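Local coordinates for protein DNA helicase uvsW (Enterobacteria phage T4, PDB 1RIF) that couples ATP hydrolysis to 3'-5' unwinding of duplex DNA and catalyses branch migration of Holliday junctions during recombination-dependent repair of phage DNA, at residues Lys159-Val164 with Glu221-Phe226; Gly227-Asp232 with Ser247-Cys252. The protein carries 1 engineered substitution. All coordinates share one frame; numbering follows the deposited sequence.

Contact 1: Lys159-Val164 with Glu221-Phe226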
# COMPACT_ATOMS: atom_id res chain seq x y z
N LYS A 159 2.88 -10.67 -8.75
CA LYS A 159 1.64 -10.15 -9.30
C LYS A 159 1.35 -8.79 -8.71
O LYS A 159 2.00 -8.36 -7.75
CB LYS A 159 0.48 -11.09 -8.98
CG LYS A 159 0.44 -12.34 -9.83
CD LYS A 159 -0.82 -13.12 -9.54
CE LYS A 159 -0.96 -14.32 -10.45
NZ LYS A 159 -2.18 -15.08 -10.10
N ILE A 160 0.36 -8.11 -9.29
CA ILE A 160 -0.05 -6.78 -8.85
C ILE A 160 -1.51 -6.82 -8.40
O ILE A 160 -2.38 -7.31 -9.15
CB ILE A 160 0.10 -5.71 -9.98
CG1 ILE A 160 1.53 -5.73 -10.55
CG2 ILE A 160 -0.20 -4.33 -9.43
CD1 ILE A 160 1.60 -6.23 -11.99
N LEU A 161 -1.78 -6.35 -7.18
CA LEU A 161 -3.13 -6.32 -6.63
C LEU A 161 -3.58 -4.87 -6.62
O LEU A 161 -2.89 -4.01 -6.06
CB LEU A 161 -3.17 -6.83 -5.18
CG LEU A 161 -4.45 -7.40 -4.56
CD1 LEU A 161 -4.49 -7.00 -3.10
CD2 LEU A 161 -5.70 -6.92 -5.26
N ILE A 162 -4.72 -4.59 -7.24
CA ILE A 162 -5.27 -3.25 -7.28
C ILE A 162 -6.64 -3.31 -6.62
O ILE A 162 -7.50 -4.07 -7.05
CB ILE A 162 -5.39 -2.75 -8.73
CG1 ILE A 162 -4.04 -2.91 -9.43
CG2 ILE A 162 -5.82 -1.28 -8.75
CD1 ILE A 162 -4.08 -2.56 -10.88
N ILE A 163 -6.82 -2.53 -5.56
CA ILE A 163 -8.09 -2.50 -4.82
C ILE A 163 -8.87 -1.23 -5.16
O ILE A 163 -8.35 -0.13 -5.04
CB ILE A 163 -7.83 -2.56 -3.28
CG1 ILE A 163 -6.98 -3.80 -2.94
CG2 ILE A 163 -9.16 -2.61 -2.50
CD1 ILE A 163 -6.62 -3.95 -1.45
N VAL A 164 -10.11 -1.38 -5.61
CA VAL A 164 -10.92 -0.22 -5.96
C VAL A 164 -12.17 -0.19 -5.07
O VAL A 164 -12.56 -1.21 -4.51
CB VAL A 164 -11.33 -0.22 -7.47
CG1 VAL A 164 -10.08 -0.14 -8.35
CG2 VAL A 164 -12.17 -1.44 -7.81
N GLU A 221 -2.58 -16.64 2.97
CA GLU A 221 -1.57 -17.13 2.03
C GLU A 221 -1.76 -16.62 0.60
O GLU A 221 -0.80 -16.53 -0.17
CB GLU A 221 -1.55 -18.66 2.06
CG GLU A 221 -2.93 -19.29 2.13
CD GLU A 221 -3.29 -19.80 3.52
OE1 GLU A 221 -3.04 -19.07 4.52
OE2 GLU A 221 -3.83 -20.93 3.62
N TRP A 222 -3.00 -16.27 0.25
CA TRP A 222 -3.31 -15.76 -1.09
C TRP A 222 -2.54 -14.48 -1.41
O TRP A 222 -2.23 -14.21 -2.58
CB TRP A 222 -4.81 -15.49 -1.20
CG TRP A 222 -5.25 -14.97 -2.55
CD1 TRP A 222 -5.44 -15.71 -3.68
CD2 TRP A 222 -5.60 -13.62 -2.88
NE1 TRP A 222 -5.90 -14.90 -4.70
CE2 TRP A 222 -6.01 -13.61 -4.23
CE3 TRP A 222 -5.62 -12.41 -2.17
CZ2 TRP A 222 -6.44 -12.44 -4.89
CZ3 TRP A 222 -6.05 -11.24 -2.82
CH2 TRP A 222 -6.45 -11.28 -4.17
N PHE A 223 -2.23 -13.70 -0.38
CA PHE A 223 -1.53 -12.43 -0.57
C PHE A 223 -0.02 -12.53 -0.78
O PHE A 223 0.62 -11.54 -1.12
CB PHE A 223 -1.80 -11.50 0.63
CG PHE A 223 -3.25 -11.14 0.79
CD1 PHE A 223 -4.12 -11.99 1.47
CD2 PHE A 223 -3.76 -9.98 0.23
CE1 PHE A 223 -5.48 -11.69 1.59
CE2 PHE A 223 -5.12 -9.66 0.35
CZ PHE A 223 -5.98 -10.52 1.03
N SER A 224 0.55 -13.72 -0.61
CA SER A 224 2.00 -13.89 -0.78
C SER A 224 2.46 -13.71 -2.23
O SER A 224 3.61 -13.39 -2.49
CB SER A 224 2.43 -15.27 -0.28
OG SER A 224 2.08 -15.46 1.08
N GLN A 225 1.54 -13.92 -3.16
CA GLN A 225 1.83 -13.81 -4.59
C GLN A 225 1.99 -12.39 -5.11
O GLN A 225 2.43 -12.21 -6.24
CB GLN A 225 0.73 -14.50 -5.40
CG GLN A 225 -0.67 -13.97 -5.12
CD GLN A 225 -1.74 -14.76 -5.85
OE1 GLN A 225 -2.86 -14.91 -5.36
NE2 GLN A 225 -1.40 -15.25 -7.03
N PHE A 226 1.66 -11.39 -4.30
CA PHE A 226 1.76 -10.02 -4.77
C PHE A 226 3.05 -9.27 -4.44
O PHE A 226 3.52 -9.29 -3.31
CB PHE A 226 0.55 -9.22 -4.28
CG PHE A 226 -0.75 -9.77 -4.77
CD1 PHE A 226 -1.55 -10.56 -3.94
CD2 PHE A 226 -1.15 -9.56 -6.09
CE1 PHE A 226 -2.72 -11.13 -4.43
CE2 PHE A 226 -2.32 -10.14 -6.58
CZ PHE A 226 -3.11 -10.92 -5.75
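Leu-161 lies across one face of the Phe-226 ring where parallel strand 159-163 meets the start of strand 226-232 in the RecA-like ATP-binding domain of this superfamily 2 helicase. Its CB sits 3.7 Å from the ring centroid, 20° off the ring normal, a CH-pi contact made over the face. CG of Gln-225 packs on the opposite face, so the ring is held between the two residues. With CG of Leu-161 anti to the backbone N (chi1 -156°), the branch is carried past the ring toward Trp-222 and Phe-223. Its CG reaches Trp-222 CH2 at 4.4 Å, and its CD1 reaches Phe-223 CE2 at the same distance. Within the 3-10 turn, CE3 of Trp-222 stands over the centre of the Phe-223 ring, and both rings border the leucine branch at long range. At the outer edge the extended Lys-159 chain passes Gln-225 at a slant; its NZ is hydrogen-bonded to the backbone O of Asn-203. One parallel bridge pairs Lys-159 with Phe-226, and their side chains diverge. Phe-226 CA approaches Lys-159 O at 3.4 Å in a CA-H...O contact. Beside it, Lys-159 N donates to Gln-225 O at 3.0 Å, in the carbonyl plane.

Contact 2: Gly227-Asp232 with Ser247-Cys252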
# COMPACT_ATOMS: atom_id res chain seq x y z
N GLY A 227 3.61 -8.62 -5.46
CA GLY A 227 4.82 -7.85 -5.28
C GLY A 227 4.50 -6.37 -5.19
O GLY A 227 5.27 -5.57 -4.65
N MET A 228 3.34 -6.00 -5.73
CA MET A 228 2.88 -4.62 -5.71
C MET A 228 1.39 -4.60 -5.44
O MET A 228 0.66 -5.46 -5.91
CB MET A 228 3.18 -3.93 -7.04
CG MET A 228 2.67 -2.49 -7.12
SD MET A 228 2.95 -1.71 -8.73
CE MET A 228 4.69 -1.26 -8.59
N MET A 229 0.94 -3.61 -4.67
CA MET A 229 -0.48 -3.46 -4.33
C MET A 229 -0.82 -1.97 -4.31
O MET A 229 -0.04 -1.15 -3.82
CB MET A 229 -0.77 -4.10 -2.96
CG MET A 229 -2.21 -3.96 -2.45
SD MET A 229 -2.61 -2.36 -1.64
CE MET A 229 -1.73 -2.53 -0.10
N MET A 230 -1.98 -1.65 -4.86
CA MET A 230 -2.47 -0.28 -4.92
C MET A 230 -3.93 -0.22 -4.48
O MET A 230 -4.72 -1.13 -4.77
CB MET A 230 -2.40 0.26 -6.35
CG MET A 230 -1.03 0.36 -6.96
SD MET A 230 -1.20 0.57 -8.74
CE MET A 230 -0.28 -0.82 -9.35
N ASN A 231 -4.28 0.85 -3.78
CA ASN A 231 -5.65 1.06 -3.34
C ASN A 231 -6.05 2.50 -3.70
O ASN A 231 -5.58 3.46 -3.08
CB ASN A 231 -5.78 0.83 -1.83
CG ASN A 231 -7.20 1.07 -1.31
OD1 ASN A 231 -8.19 0.97 -2.05
ND2 ASN A 231 -7.31 1.38 -0.03
N ASP A 232 -6.89 2.63 -4.72
CA ASP A 232 -7.36 3.94 -5.15
C ASP A 232 -8.48 4.34 -4.18
O ASP A 232 -9.41 3.57 -3.97
CB ASP A 232 -7.88 3.86 -6.59
CG ASP A 232 -8.18 5.23 -7.19
OD1 ASP A 232 -7.31 6.13 -7.12
OD2 ASP A 232 -9.28 5.42 -7.73
N SER A 247 -0.65 -8.40 7.07
CA SER A 247 0.34 -9.44 7.32
C SER A 247 0.46 -10.41 6.15
O SER A 247 1.53 -10.99 5.92
CB SER A 247 -0.02 -10.23 8.59
OG SER A 247 0.02 -9.39 9.73
N GLY A 248 -0.63 -10.58 5.40
CA GLY A 248 -0.61 -11.48 4.26
C GLY A 248 0.27 -11.01 3.11
O GLY A 248 0.78 -11.82 2.34
N LEU A 249 0.45 -9.70 2.99
CA LEU A 249 1.28 -9.13 1.93
C LEU A 249 2.73 -9.08 2.40
O LEU A 249 3.32 -8.00 2.51
CB LEU A 249 0.80 -7.71 1.59
CG LEU A 249 -0.60 -7.59 0.98
CD1 LEU A 249 -1.09 -6.15 1.11
CD2 LEU A 249 -0.57 -8.03 -0.48
N ASN A 250 3.30 -10.25 2.66
CA ASN A 250 4.67 -10.31 3.17
C ASN A 250 5.73 -10.15 2.08
O ASN A 250 6.89 -9.92 2.39
CB ASN A 250 4.88 -11.61 3.94
CG ASN A 250 4.75 -12.84 3.06
OD1 ASN A 250 3.80 -12.97 2.29
ND2 ASN A 250 5.72 -13.75 3.18
N ASN A 251 5.32 -10.27 0.82
CA ASN A 251 6.24 -10.12 -0.30
C ASN A 251 5.95 -8.85 -1.10
O ASN A 251 6.56 -8.62 -2.14
CB ASN A 251 6.14 -11.31 -1.26
CG ASN A 251 6.58 -12.60 -0.63
OD1 ASN A 251 7.65 -12.67 -0.01
ND2 ASN A 251 5.79 -13.65 -0.80
N CYS A 252 5.02 -8.03 -0.59
CA CYS A 252 4.60 -6.80 -1.27
C CYS A 252 5.54 -5.61 -1.09
O CYS A 252 5.28 -4.71 -0.30
CB CYS A 252 3.19 -6.42 -0.82
SG CYS A 252 2.26 -5.55 -2.10
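Cys-252 brings its SG against the base of Met-229, joining the central strand 226-232 to the loop that leads into its neighbour, strand 254-258, in the parallel sheet of the helicase ATP-binding domain. Between these two segments the contact is apolar, with no hydrogen bond crossing it.

Two side-chain contacts carry the packing. SG of Cys-252 lies 3.5 Å from Met-229 CB. The same Cys-252 SG also reaches the adjoining backbone, 3.6 Å from Met-228 C. The Met-229 chain leaves the strand with CG anti to its N, then bends at chi2 (-82°) and chi3 (-72°); this brings its terminal methyl to Leu-249, where Met-229 CE meets Leu-249 CD1 at 3.9 Å. The two side chains cross at about a right angle. Leu-249 occupies the centre of an inverse gamma turn, while Met-275 and Phe-276 of helix 269-276 also pack on Met-229.

Backbone packing adds the second kind of contact. Gly-227, at the corner where the chain turns, brings its CA within 3.7 Å of Asn-251 O, and Gly-227 O lies 3.6 Å from Cys-252 C.

Polar bonding is taken up by neighbours: Gly-227 and Met-229 make backbone hydrogen bonds to strand 254-258. Farther along the same strand, Asp-232 opens the predicted DEAH box and forms a salt bridge with Arg-141. A thiol sulfur and the methylene and methyl groups of Met-229 and Leu-249 thus join loop to strand by van der Waals packing, and no directional bond links the two segments.

Running from the N terminus, strand 159-163 comes first, and contact 1 closes a loop of 56 residues when the chain returns at 221-226. Contact 2 then opens directly at 227-232 and closes after 14 residues, with the whole of helix 239-245 among them, at 247-252. The two are therefore in series, neither nested nor crossed, and their centres lie 6 Å apart. They meet on the sheet, where Ile-163 N probably bonds Met-230 O, and at the loops, where Asn-251 ND2 probably bonds Ser-224 O (2.8 Å). Contact 1 ties strand 159-163 to the loop entering strand 226-232, and contact 2 ties that strand to the loop entering 254-258.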